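Local coordinates for protein alpha-galactosidase (Lactobacillus brevis, PDB 3MI6) that probably hydrolyses terminal, non-reducing alpha-D-galactose residues in alpha-D-galactosides, as a member of glycosyl hydrolase family 36, at residues D17-I22 against L298-A303; G32-G37 against Q47-Q52; L184-A189 against M233-P238; G245-F250 against N306-Q311. All blocks are in the same frame, centred on the assembly; numbering follows the deposited sequence.

Interaction 1: D17-I22 against L298-A303; sequences DHTSYI and LSYTSA
Thr19 and Tyr21 of strand 19-25 meet Leu298 and Tyr300 of strand 290-301 in a face-to-face packing of two beta sheets, the small N-terminal antiparallel sheet lying against the long antiparallel sheet of the N-terminal beta-sandwich domain. No hydrogen bond joins the two segments; the contact is made by side chains that alternate along each strand and point across the interface. At the start of strand 19-25, the methyl CG2 of Thr19 sits 3.8 Å from the backbone O of Tyr300 and 4.0 Å from CD1 of the same residue, approaching the ring obliquely. With OG1 of Thr19 wedged between its own backbone N and carbonyl carbon (chi1 84°), the methyl is given to Tyr300 while the hydroxyl bonds to Thr16. Two residues on, CE2 of Tyr21 lies 4.1 Å from CD2 of Leu298, again at a slant to the ring. At the far end of the ring, Tyr21 OH is hydrogen-bonded to Glu76 and Lys162. Tyr300 OH is hydrogen-bonded to Ser302 OG at 2.7 Å, tying its phenol to the loop after the strand, and an ST turn follows, with Ala303 N donating to Thr301 OG1. Tyr36 of strand 31-36 and Phe248 of strand 247-252 flank this core, their rings meeting those of Tyr21 and Tyr300 respectively, while Ser299 turns to the other face of its sheet, where helix 305-319 covers it.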
loop_
_atom_site.group_PDB
_atom_site.type_symbol
_atom_site.label_atom_id
_atom_site.label_comp_id
_atom_site.label_asym_id
_atom_site.label_seq_id
_atom_site.Cartn_x
_atom_site.Cartn_y
_atom_site.Cartn_z
ATOM N N ASP D 17 -7.541 34.296 -8.911
ATOM C CA ASP D 17 -8.779 34.187 -8.169
ATOM C C ASP D 17 -8.650 33.362 -6.870
ATOM O O ASP D 17 -9.274 33.706 -5.857
ATOM C CB ASP D 17 -9.907 33.679 -9.060
ATOM C CG ASP D 17 -10.373 34.733 -10.045
ATOM O OD1 ASP D 17 -9.904 35.883 -9.904
ATOM O OD2 ASP D 17 -11.195 34.427 -10.943
ATOM N N HIS D 18 -7.821 32.311 -6.871
ATOM C CA HIS D 18 -7.761 31.406 -5.715
ATOM C C HIS D 18 -6.360 31.059 -5.216
ATOM O O HIS D 18 -6.214 30.393 -4.190
ATOM C CB HIS D 18 -8.570 30.133 -5.991
ATOM C CG HIS D 18 -9.930 30.406 -6.548
ATOM N ND1 HIS D 18 -10.187 30.432 -7.901
ATOM C CD2 HIS D 18 -11.102 30.702 -5.936
ATOM C CE1 HIS D 18 -11.462 30.724 -8.099
ATOM N NE2 HIS D 18 -12.041 30.889 -6.923
ATOM N N THR D 19 -5.327 31.510 -5.917
ATOM C CA THR D 19 -3.970 31.190 -5.485
ATOM C C THR D 19 -3.085 32.405 -5.151
ATOM O O THR D 19 -3.374 33.540 -5.545
ATOM C CB THR D 19 -3.276 30.217 -6.485
ATOM O OG1 THR D 19 -2.707 30.928 -7.589
ATOM C CG2 THR D 19 -4.283 29.215 -7.022
ATOM N N SER D 20 -2.010 32.149 -4.411
ATOM C CA SER D 20 -1.012 33.167 -4.112
ATOM C C SER D 20 0.380 32.615 -4.309
ATOM O O SER D 20 0.798 31.707 -3.603
ATOM C CB SER D 20 -1.133 33.662 -2.663
ATOM O OG SER D 20 -2.330 34.392 -2.454
ATOM N N TYR D 21 1.098 33.169 -5.271
ATOM C CA TYR D 21 2.512 32.892 -5.462
ATOM C C TYR D 21 3.234 34.119 -4.901
ATOM O O TYR D 21 2.983 35.237 -5.336
ATOM C CB TYR D 21 2.770 32.741 -6.960
ATOM C CG TYR D 21 4.118 32.175 -7.378
ATOM C CD1 TYR D 21 5.276 32.930 -7.281
ATOM C CD2 TYR D 21 4.216 30.901 -7.930
ATOM C CE1 TYR D 21 6.492 32.427 -7.680
ATOM C CE2 TYR D 21 5.422 30.389 -8.342
ATOM C CZ TYR D 21 6.560 31.156 -8.219
ATOM O OH TYR D 21 7.771 30.643 -8.622
ATOM N N ILE D 22 4.099 33.922 -3.914
ATOM C CA ILE D 22 4.772 35.031 -3.263
ATOM C C ILE D 22 6.281 34.797 -3.202
ATOM O O ILE D 22 6.731 33.731 -2.757
ATOM C CB ILE D 22 4.291 35.206 -1.813
ATOM C CG1 ILE D 22 2.767 35.246 -1.733
ATOM C CG2 ILE D 22 4.897 36.445 -1.183
ATOM C CD1 ILE D 22 2.237 35.098 -0.287
ATOM N N LEU D 298 2.213 27.112 -14.936
ATOM C CA LEU D 298 2.036 26.655 -13.557
ATOM C C LEU D 298 0.598 26.867 -13.072
ATOM O O LEU D 298 -0.103 27.784 -13.517
ATOM C CB LEU D 298 2.986 27.382 -12.619
ATOM C CG LEU D 298 4.247 26.639 -12.192
ATOM C CD1 LEU D 298 5.118 26.371 -13.415
ATOM C CD2 LEU D 298 5.035 27.437 -11.169
ATOM N N SER D 299 0.157 26.014 -12.152
ATOM C CA SER D 299 -1.227 26.045 -11.693
ATOM C C SER D 299 -1.437 25.236 -10.416
ATOM O O SER D 299 -0.739 24.248 -10.155
ATOM C CB SER D 299 -2.159 25.540 -12.794
ATOM O OG SER D 299 -3.463 26.027 -12.590
ATOM N N TYR D 300 -2.401 25.677 -9.621
ATOM C CA TYR D 300 -2.745 24.994 -8.400
ATOM C C TYR D 300 -4.251 25.045 -8.214
ATOM O O TYR D 300 -4.926 25.911 -8.764
ATOM C CB TYR D 300 -2.058 25.626 -7.200
ATOM C CG TYR D 300 -2.603 25.120 -5.871
ATOM C CD1 TYR D 300 -3.784 25.633 -5.340
ATOM C CD2 TYR D 300 -1.937 24.129 -5.151
ATOM C CE1 TYR D 300 -4.294 25.177 -4.146
ATOM C CE2 TYR D 300 -2.436 23.665 -3.940
ATOM C CZ TYR D 300 -3.618 24.195 -3.442
ATOM O OH TYR D 300 -4.131 23.737 -2.244
ATOM N N THR D 301 -4.765 24.095 -7.443
ATOM C CA THR D 301 -6.147 24.115 -6.999
ATOM C C THR D 301 -6.280 23.232 -5.767
ATOM O O THR D 301 -5.425 22.394 -5.503
ATOM C CB THR D 301 -7.116 23.625 -8.083
ATOM O OG1 THR D 301 -8.443 23.712 -7.576
ATOM C CG2 THR D 301 -6.843 22.197 -8.430
ATOM N N SER D 302 -7.346 23.429 -5.003
ATOM C CA SER D 302 -7.607 22.593 -3.837
ATOM C C SER D 302 -8.834 21.757 -4.135
ATOM O O SER D 302 -9.286 20.949 -3.310
ATOM C CB SER D 302 -7.880 23.465 -2.617
ATOM O OG SER D 302 -6.763 24.281 -2.322
ATOM N N ALA D 303 -9.378 21.967 -5.327
ATOM C CA ALA D 303 -10.625 21.362 -5.697
ATOM C C ALA D 303 -10.454 20.102 -6.566
ATOM O O ALA D 303 -11.405 19.649 -7.226
ATOM C CB ALA D 303 -11.499 22.383 -6.362
#

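Interaction 2: G32-G37 against Q47-Q52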
loop_
_atom_site.group_PDB
_atom_site.type_symbol
_atom_site.label_atom_id
_atom_site.label_comp_id
_atom_site.label_asym_id
_atom_site.label_seq_id
_atom_site.Cartn_x
_atom_site.Cartn_y
_atom_site.Cartn_z
ATOM N N GLY D 32 13.899 35.062 -3.182
ATOM C CA GLY D 32 13.546 33.997 -2.253
ATOM C C GLY D 32 12.070 33.656 -2.304
ATOM O O GLY D 32 11.193 34.493 -2.101
ATOM N N GLN D 33 11.795 32.398 -2.602
ATOM C CA GLN D 33 10.431 31.917 -2.726
ATOM C C GLN D 33 9.848 31.835 -1.334
ATOM O O GLN D 33 10.510 31.351 -0.419
ATOM C CB GLN D 33 10.450 30.553 -3.396
ATOM C CG GLN D 33 9.268 29.712 -3.133
ATOM C CD GLN D 33 8.024 30.252 -3.764
ATOM O OE1 GLN D 33 8.061 30.988 -4.763
ATOM N NE2 GLN D 33 6.892 29.875 -3.193
ATOM N N ILE D 34 8.629 32.341 -1.161
ATOM C CA ILE D 34 8.007 32.353 0.162
ATOM C C ILE D 34 6.847 31.343 0.273
ATOM O O ILE D 34 6.750 30.598 1.244
ATOM C CB ILE D 34 7.485 33.771 0.546
ATOM C CG1 ILE D 34 8.495 34.845 0.174
ATOM C CG2 ILE D 34 7.190 33.866 2.038
ATOM C CD1 ILE D 34 8.130 36.185 0.718
ATOM N N TYR D 35 5.972 31.320 -0.725
ATOM C CA TYR D 35 4.763 30.526 -0.621
ATOM C C TYR D 35 3.984 30.417 -1.930
ATOM O O TYR D 35 3.840 31.394 -2.662
ATOM C CB TYR D 35 3.859 31.107 0.467
ATOM C CG TYR D 35 2.469 30.547 0.420
ATOM C CD1 TYR D 35 2.156 29.344 1.056
ATOM C CD2 TYR D 35 1.463 31.206 -0.270
ATOM C CE1 TYR D 35 0.860 28.821 1.006
ATOM C CE2 TYR D 35 0.187 30.694 -0.329
ATOM C CZ TYR D 35 -0.109 29.504 0.306
ATOM O OH TYR D 35 -1.386 29.013 0.242
ATOM N N TYR D 36 3.480 29.223 -2.220
ATOM C CA TYR D 36 2.614 29.010 -3.382
ATOM C C TYR D 36 1.583 28.011 -2.916
ATOM O O TYR D 36 1.927 26.929 -2.440
ATOM C CB TYR D 36 3.407 28.506 -4.600
ATOM C CG TYR D 36 2.614 28.380 -5.893
ATOM C CD1 TYR D 36 1.451 29.112 -6.106
ATOM C CD2 TYR D 36 3.047 27.539 -6.914
ATOM C CE1 TYR D 36 0.724 28.993 -7.302
ATOM C CE2 TYR D 36 2.330 27.409 -8.111
ATOM C CZ TYR D 36 1.168 28.134 -8.301
ATOM O OH TYR D 36 0.464 27.995 -9.490
ATOM N N GLY D 37 0.318 28.400 -2.991
ATOM C CA GLY D 37 -0.739 27.632 -2.362
ATOM C C GLY D 37 -2.059 28.339 -2.552
ATOM O O GLY D 37 -2.162 29.225 -3.392
ATOM N N GLN D 47 7.793 37.922 7.755
ATOM C CA GLN D 47 8.954 37.605 8.582
ATOM C C GLN D 47 8.869 36.184 9.085
ATOM O O GLN D 47 9.874 35.494 9.212
ATOM C CB GLN D 47 9.082 38.572 9.768
ATOM C CG GLN D 47 9.615 39.966 9.408
ATOM C CD GLN D 47 9.792 40.869 10.632
ATOM O OE1 GLN D 47 9.840 40.386 11.767
ATOM N NE2 GLN D 47 9.894 42.184 10.400
ATOM N N ASN D 48 7.651 35.753 9.368
ATOM C CA ASN D 48 7.425 34.429 9.922
ATOM C C ASN D 48 7.809 33.324 8.952
ATOM O O ASN D 48 8.616 32.454 9.275
ATOM C CB ASN D 48 5.965 34.262 10.346
ATOM C CG ASN D 48 5.658 32.865 10.829
ATOM O OD1 ASN D 48 6.177 32.426 11.857
ATOM N ND2 ASN D 48 4.807 32.154 10.088
ATOM N N LEU D 49 7.212 33.358 7.770
ATOM C CA LEU D 49 7.473 32.345 6.762
ATOM C C LEU D 49 8.946 32.311 6.320
ATOM O O LEU D 49 9.426 31.297 5.803
ATOM C CB LEU D 49 6.554 32.572 5.562
ATOM C CG LEU D 49 5.077 32.460 5.930
ATOM C CD1 LEU D 49 4.181 32.994 4.819
ATOM C CD2 LEU D 49 4.740 31.018 6.250
HETATM N N MSE D 50 9.662 33.411 6.546
HETATM C CA MSE D 50 11.031 33.553 6.066
HETATM C C MSE D 50 12.081 33.307 7.143
HETATM O O MSE D 50 13.262 33.612 6.950
HETATM C CB MSE D 50 11.224 34.938 5.442
HETATM C CG MSE D 50 10.644 35.055 4.047
HETATM SE SE MSE D 50 11.494 33.786 2.804
HETATM C CE MSE D 50 13.030 34.878 2.311
ATOM N N SER D 51 11.657 32.746 8.268
ATOM C CA SER D 51 12.567 32.493 9.374
ATOM C C SER D 51 13.780 31.667 8.938
ATOM O O SER D 51 13.687 30.833 8.038
ATOM C CB SER D 51 11.833 31.795 10.516
ATOM O OG SER D 51 10.657 32.499 10.863
ATOM N N GLN D 52 14.915 31.899 9.587
ATOM C CA GLN D 52 16.154 31.210 9.250
ATOM C C GLN D 52 16.831 30.693 10.497
ATOM O O GLN D 52 16.964 31.424 11.477
ATOM C CB GLN D 52 17.110 32.163 8.535
ATOM C CG GLN D 52 16.491 32.880 7.355
ATOM C CD GLN D 52 17.533 33.442 6.417
ATOM O OE1 GLN D 52 17.201 34.013 5.378
ATOM N NE2 GLN D 52 18.803 33.276 6.773
#
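Ile34 is the residue of strand 31-36 that receives the turn at 47-52, and it takes Leu49 and the selenomethionine Met50 on separate branches. Its CG2 methyl, anti to the backbone N, lies 3.8 Å from CB of Leu49 and 4.2 Å from CG of Met50. The other branch, CG1, stands beside the backbone N (chi1 -43°) and comes 4.1 Å from the SE atom of Met50. Both partners cross the isoleucine at about a right angle, giving a compact apolar cluster with no hydrogen bond between the segments. Met50 starts with CG beside its own N and then bends at both chi2 and chi3, to -61° and -85°; this curl brings the selenium back toward the strand, where it also lies 4.2 Å from the backbone O of Gln33. Leu49 adds a second touch, its CD1 reaching to 4.2 Å from CG2 of Ile34. The loop side is shaped by a type I beta turn from Asn48 to Ser51. Asn48 O accepts from both Ser51 N, at 3.2 Å, and Ser51 OG, at 2.6 Å, and the two donors come from the same face of its carbonyl plane. Gly711 of the second subunit packs on Leu49 and Phe713 of that subunit on Ser51, so the turn lies between strand 31-36 and the second subunit and forms part of the interface. On the strand side, Ile34 and Tyr35 both face Ile22 of strand 19-25, the mark of a classic beta bulge in an antiparallel pair.

Interaction 3: L184-A189 against M233-P238; sequences LDLPDA and MMLARP
Asp188 and Arg237 form an end-on, two-nitrogen salt bridge at the rim of the N-terminal beta-sandwich, just beyond the ends of strands 174-186 and 233-236, which belong to different antiparallel sheets. Arg237 NH1 donates to Asp188 OD1 at 2.8 Å and NH2 to OD2 at 3.2 Å, the latter with an N-H...O angle of 158° and directed at the syn lone pair. The acid meets the guanidinium at its edge, with the two planes 10° apart, nearly coplanar. Asp188 gets there by placing CG between its backbone N and carbonyl carbon (chi1 73°), while the arginine chain bends at chi2. With the carboxylate of Asp188 replaced by the methyl of an alanine, the guanidinium would probably lose its counter-charge and be freer to swing. Deeper in, two leucines meet tip to tip, Leu186 CD1 3.8 Å from Leu235 CD1. Around this first shell, Ile272 of strand 270-274 touches both leucines, and Tyr191 packs on Arg237 and on Leu186, linking the polar rim to the apolar interior. The loop after the aspartate steadies both charged groups: the backbone N of Asn190 donates to Asp188 OD1, and Asn190 O accepts from Arg237 NH1.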
loop_
_atom_site.group_PDB
_atom_site.type_symbol
_atom_site.label_atom_id
_atom_site.label_comp_id
_atom_site.label_asym_id
_atom_site.label_seq_id
_atom_site.Cartn_x
_atom_site.Cartn_y
_atom_site.Cartn_z
ATOM N N LEU D 184 10.462 25.873 -8.897
ATOM C CA LEU D 184 9.556 26.047 -7.768
ATOM C C LEU D 184 10.062 25.278 -6.577
ATOM O O LEU D 184 10.198 24.060 -6.628
ATOM C CB LEU D 184 8.128 25.601 -8.090
ATOM C CG LEU D 184 7.243 25.618 -6.830
ATOM C CD1 LEU D 184 7.248 27.020 -6.159
ATOM C CD2 LEU D 184 5.800 25.103 -7.055
ATOM N N ASP D 185 10.335 25.988 -5.494
ATOM C CA ASP D 185 10.681 25.322 -4.257
ATOM C C ASP D 185 9.479 25.313 -3.319
ATOM O O ASP D 185 8.865 26.357 -3.081
ATOM C CB ASP D 185 11.878 25.997 -3.590
ATOM C CG ASP D 185 13.189 25.745 -4.329
ATOM O OD1 ASP D 185 13.271 24.771 -5.118
ATOM O OD2 ASP D 185 14.149 26.515 -4.103
ATOM N N LEU D 186 9.140 24.127 -2.806
ATOM C CA LEU D 186 8.092 23.980 -1.810
ATOM C C LEU D 186 8.707 23.510 -0.506
ATOM O O LEU D 186 9.769 22.877 -0.507
ATOM C CB LEU D 186 7.051 22.981 -2.284
ATOM C CG LEU D 186 6.308 23.305 -3.582
ATOM C CD1 LEU D 186 5.562 22.065 -4.084
ATOM C CD2 LEU D 186 5.366 24.487 -3.402
ATOM N N PRO D 187 8.030 23.809 0.616
ATOM C CA PRO D 187 8.514 23.587 1.982
ATOM C C PRO D 187 8.489 22.128 2.464
ATOM O O PRO D 187 9.113 21.858 3.485
ATOM C CB PRO D 187 7.543 24.419 2.827
ATOM C CG PRO D 187 6.684 25.164 1.856
ATOM C CD PRO D 187 6.681 24.396 0.619
ATOM N N ASP D 188 7.773 21.234 1.784
ATOM C CA ASP D 188 7.752 19.804 2.140
ATOM C C ASP D 188 7.694 18.866 0.924
ATOM O O ASP D 188 7.665 19.309 -0.221
ATOM C CB ASP D 188 6.587 19.487 3.082
ATOM C CG ASP D 188 5.229 19.505 2.375
ATOM O OD1 ASP D 188 4.901 18.522 1.653
ATOM O OD2 ASP D 188 4.482 20.495 2.568
ATOM N N ALA D 189 7.658 17.564 1.167
ATOM C CA ALA D 189 7.697 16.614 0.064
ATOM C C ALA D 189 6.636 15.541 0.209
ATOM O O ALA D 189 6.797 14.408 -0.277
ATOM C CB ALA D 189 9.062 15.982 -0.043
HETATM N N MSE D 233 2.974 17.352 -15.928
HETATM C CA MSE D 233 3.051 16.530 -14.725
HETATM C C MSE D 233 2.289 17.193 -13.606
HETATM O O MSE D 233 1.939 18.368 -13.713
HETATM C CB MSE D 233 4.499 16.367 -14.298
HETATM C CG MSE D 233 5.157 17.673 -13.938
HETATM SE SE MSE D 233 6.949 17.465 -13.206
HETATM C CE MSE D 233 6.515 17.316 -11.321
HETATM N N MSE D 234 2.048 16.450 -12.525
HETATM C CA MSE D 234 1.344 16.994 -11.370
HETATM C C MSE D 234 2.040 16.618 -10.085
HETATM O O MSE D 234 2.724 15.586 -10.023
HETATM C CB MSE D 234 -0.094 16.508 -11.338
HETATM C CG MSE D 234 -0.869 16.917 -12.565
HETATM SE SE MSE D 234 -2.758 16.428 -12.549
HETATM C CE MSE D 234 -2.531 14.491 -12.589
ATOM N N LEU D 235 1.905 17.479 -9.076
ATOM C CA LEU D 235 2.243 17.106 -7.707
ATOM C C LEU D 235 0.954 17.086 -6.913
ATOM O O LEU D 235 0.387 18.148 -6.625
ATOM C CB LEU D 235 3.182 18.111 -7.058
ATOM C CG LEU D 235 4.689 18.096 -7.289
ATOM C CD1 LEU D 235 5.338 18.887 -6.166
ATOM C CD2 LEU D 235 5.222 16.683 -7.315
ATOM N N ALA D 236 0.475 15.896 -6.567
ATOM C CA ALA D 236 -0.751 15.810 -5.789
ATOM C C ALA D 236 -0.443 15.504 -4.331
ATOM O O ALA D 236 0.526 14.803 -4.023
ATOM C CB ALA D 236 -1.673 14.762 -6.370
ATOM N N ARG D 237 -1.250 16.052 -3.429
ATOM C CA ARG D 237 -1.229 15.583 -2.061
ATOM C C ARG D 237 -1.708 14.137 -2.147
ATOM O O ARG D 237 -2.387 13.773 -3.121
ATOM C CB ARG D 237 -2.150 16.437 -1.206
ATOM C CG ARG D 237 -1.605 17.829 -0.927
ATOM C CD ARG D 237 -0.331 17.765 -0.091
ATOM N NE ARG D 237 0.012 19.057 0.496
ATOM C CZ ARG D 237 1.172 19.321 1.090
ATOM N NH1 ARG D 237 2.112 18.388 1.159
ATOM N NH2 ARG D 237 1.395 20.528 1.600
ATOM N N PRO D 238 -1.344 13.302 -1.152
ATOM C CA PRO D 238 -1.562 11.841 -1.205
ATOM C C PRO D 238 -3.013 11.422 -1.392
ATOM O O PRO D 238 -3.244 10.357 -1.960
ATOM C CB PRO D 238 -1.058 11.362 0.156
ATOM C CG PRO D 238 -0.028 12.394 0.543
ATOM C CD PRO D 238 -0.600 13.703 0.056
#

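Interaction 4: G245-F250 against N306-Q311; sequences GAVFGF and NQLSQQ
Leu308 of helix 305-319 packs against Val247 and Gly249 of strand 247-252, an alpha helix laid on one face of the long antiparallel sheet of the N-terminal beta-sandwich. The two elements run in roughly the same direction: their axes over residues 247-250 and 306-311 approach to 9.3 Å and cross at -34°. Apolar contacts carry the interface, and a single leucine supplies the helix side. Leu308 has CG anti to its backbone N (chi1 -175°), extending the side chain from the helix to the strand, where the branch CD2 lies 3.7 Å from CG2 of Val247, the side chains crossing at a slant. Valine puts this methyl anti to its own N, on the helix-facing side. Met234 of the adjoining strand 233-236 touches both Leu308 and Val247, widening the apolar floor. Polar contacts belong to the helix and its other neighbours. Within the helix, Gln310 N donates to Asn306 O at 2.8 Å and Gln311 N to Gln307 O at 3.1 Å. Gln311 NE2 reaches Ser299 OG and Tyr300 O of strand 290-301, whereas Ser309 OG bonds to Tyr565 O and Arg640 NH2, so the helix is fastened to the sandwich and to later parts of the chain. Backbone contacts are few: lacking a side chain, Gly249 lets the leucine come down on the strand itself, with Leu308 CD2 4.0 Å from Gly249 CA.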
loop_
_atom_site.group_PDB
_atom_site.type_symbol
_atom_site.label_atom_id
_atom_site.label_comp_id
_atom_site.label_asym_id
_atom_site.label_seq_id
_atom_site.Cartn_x
_atom_site.Cartn_y
_atom_site.Cartn_z
ATOM N N GLY D 245 -9.251 17.976 -3.493
ATOM C CA GLY D 245 -7.877 18.020 -2.993
ATOM C C GLY D 245 -6.809 18.794 -3.760
ATOM O O GLY D 245 -6.946 19.102 -4.954
ATOM N N ALA D 246 -5.720 19.080 -3.044
ATOM C CA ALA D 246 -4.635 19.959 -3.501
ATOM C C ALA D 246 -3.717 19.307 -4.509
ATOM O O ALA D 246 -3.355 18.148 -4.367
ATOM C CB ALA D 246 -3.812 20.412 -2.325
ATOM N N VAL D 247 -3.299 20.082 -5.500
ATOM C CA VAL D 247 -2.483 19.576 -6.600
ATOM C C VAL D 247 -1.890 20.699 -7.442
ATOM O O VAL D 247 -2.576 21.655 -7.796
ATOM C CB VAL D 247 -3.288 18.684 -7.548
ATOM C CG1 VAL D 247 -4.643 19.324 -7.904
ATOM C CG2 VAL D 247 -2.473 18.428 -8.798
ATOM N N PHE D 248 -0.606 20.576 -7.752
ATOM C CA PHE D 248 0.057 21.477 -8.682
ATOM C C PHE D 248 0.148 20.846 -10.054
ATOM O O PHE D 248 0.260 19.631 -10.187
ATOM C CB PHE D 248 1.452 21.783 -8.182
ATOM C CG PHE D 248 1.468 22.580 -6.924
ATOM C CD1 PHE D 248 1.534 21.951 -5.695
ATOM C CD2 PHE D 248 1.393 23.962 -6.968
ATOM C CE1 PHE D 248 1.554 22.697 -4.526
ATOM C CE2 PHE D 248 1.397 24.703 -5.809
ATOM C CZ PHE D 248 1.482 24.073 -4.584
ATOM N N GLY D 249 0.093 21.681 -11.076
ATOM C CA GLY D 249 0.205 21.223 -12.447
ATOM C C GLY D 249 1.281 22.005 -13.151
ATOM O O GLY D 249 1.367 23.214 -13.005
ATOM N N PHE D 250 2.112 21.319 -13.915
ATOM C CA PHE D 250 3.197 21.982 -14.616
ATOM C C PHE D 250 3.167 21.577 -16.069
ATOM O O PHE D 250 3.182 20.388 -16.380
ATOM C CB PHE D 250 4.546 21.560 -14.024
ATOM C CG PHE D 250 4.657 21.782 -12.549
ATOM C CD1 PHE D 250 4.043 20.923 -11.659
ATOM C CD2 PHE D 250 5.378 22.839 -12.053
ATOM C CE1 PHE D 250 4.144 21.123 -10.306
ATOM C CE2 PHE D 250 5.480 23.044 -10.687
ATOM C CZ PHE D 250 4.859 22.184 -9.814
ATOM N N ASN D 306 -9.834 17.208 -11.705
ATOM C CA ASN D 306 -10.740 17.610 -12.767
ATOM C C ASN D 306 -10.661 19.120 -12.888
ATOM O O ASN D 306 -10.522 19.668 -14.006
ATOM C CB ASN D 306 -12.170 17.170 -12.483
ATOM C CG ASN D 306 -12.510 15.789 -13.080
ATOM O OD1 ASN D 306 -12.158 15.459 -14.220
ATOM N ND2 ASN D 306 -13.228 14.996 -12.308
ATOM N N GLN D 307 -10.719 19.789 -11.730
ATOM C CA GLN D 307 -10.694 21.245 -11.673
ATOM C C GLN D 307 -9.392 21.766 -12.266
ATOM O O GLN D 307 -9.397 22.702 -13.066
ATOM C CB GLN D 307 -10.904 21.748 -10.246
ATOM C CG GLN D 307 -10.793 23.274 -10.082
ATOM C CD GLN D 307 -11.794 24.073 -10.936
ATOM O OE1 GLN D 307 -11.437 25.102 -11.548
ATOM N NE2 GLN D 307 -13.045 23.607 -10.979
ATOM N N LEU D 308 -8.279 21.130 -11.911
ATOM C CA LEU D 308 -6.996 21.490 -12.485
ATOM C C LEU D 308 -6.994 21.361 -14.004
ATOM O O LEU D 308 -6.528 22.256 -14.698
ATOM C CB LEU D 308 -5.878 20.652 -11.883
ATOM C CG LEU D 308 -4.477 21.048 -12.340
ATOM C CD1 LEU D 308 -4.045 22.356 -11.695
ATOM C CD2 LEU D 308 -3.511 19.948 -11.988
ATOM N N SER D 309 -7.501 20.258 -14.544
ATOM C CA SER D 309 -7.487 20.135 -15.997
ATOM C C SER D 309 -8.413 21.155 -16.621
ATOM O O SER D 309 -8.105 21.753 -17.632
ATOM C CB SER D 309 -7.895 18.739 -16.456
ATOM O OG SER D 309 -6.914 17.791 -16.089
ATOM N N GLN D 310 -9.566 21.351 -16.003
ATOM C CA GLN D 310 -10.571 22.243 -16.568
ATOM C C GLN D 310 -10.075 23.688 -16.744
ATOM O O GLN D 310 -10.223 24.256 -17.827
ATOM C CB GLN D 310 -11.874 22.146 -15.764
ATOM C CG GLN D 310 -12.530 20.802 -15.934
ATOM C CD GLN D 310 -13.629 20.517 -14.923
ATOM O OE1 GLN D 310 -14.368 19.540 -15.070
ATOM N NE2 GLN D 310 -13.737 21.357 -13.888
ATOM N N GLN D 311 -9.470 24.258 -15.700
ATOM C CA GLN D 311 -8.996 25.637 -15.742
ATOM C C GLN D 311 -7.824 25.750 -16.691
ATOM O O GLN D 311 -7.857 26.550 -17.614
ATOM C CB GLN D 311 -8.627 26.157 -14.348
ATOM C CG GLN D 311 -7.453 25.460 -13.645
ATOM C CD GLN D 311 -7.475 25.696 -12.138
ATOM O OE1 GLN D 311 -8.545 25.855 -11.546
ATOM N NE2 GLN D 311 -6.309 25.729 -11.518
#

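All four contacts lie on the same side of the chain's centre and build the N-terminal beta-sandwich and its junction with the barrel. Centres are nearest for interactions 1 and 4, 9 Å apart, and farthest for 2 and 4, at 23 Å. Strands 290-301, 247-252 and 233-236 are neighbours in one sheet and carry interactions 1, 4 and 3, the last joining it to strand 174-186 of another, while strands 19-25 and 31-36 pair in the small sheet that joins interactions 1 and 2. Along the chain, interactions 2 and 3 nest in the loop closed by interaction 1, which interaction 4 crosses. Helix 305-319, which precedes the eight-stranded parallel barrel, stays packed on the sandwich sheet.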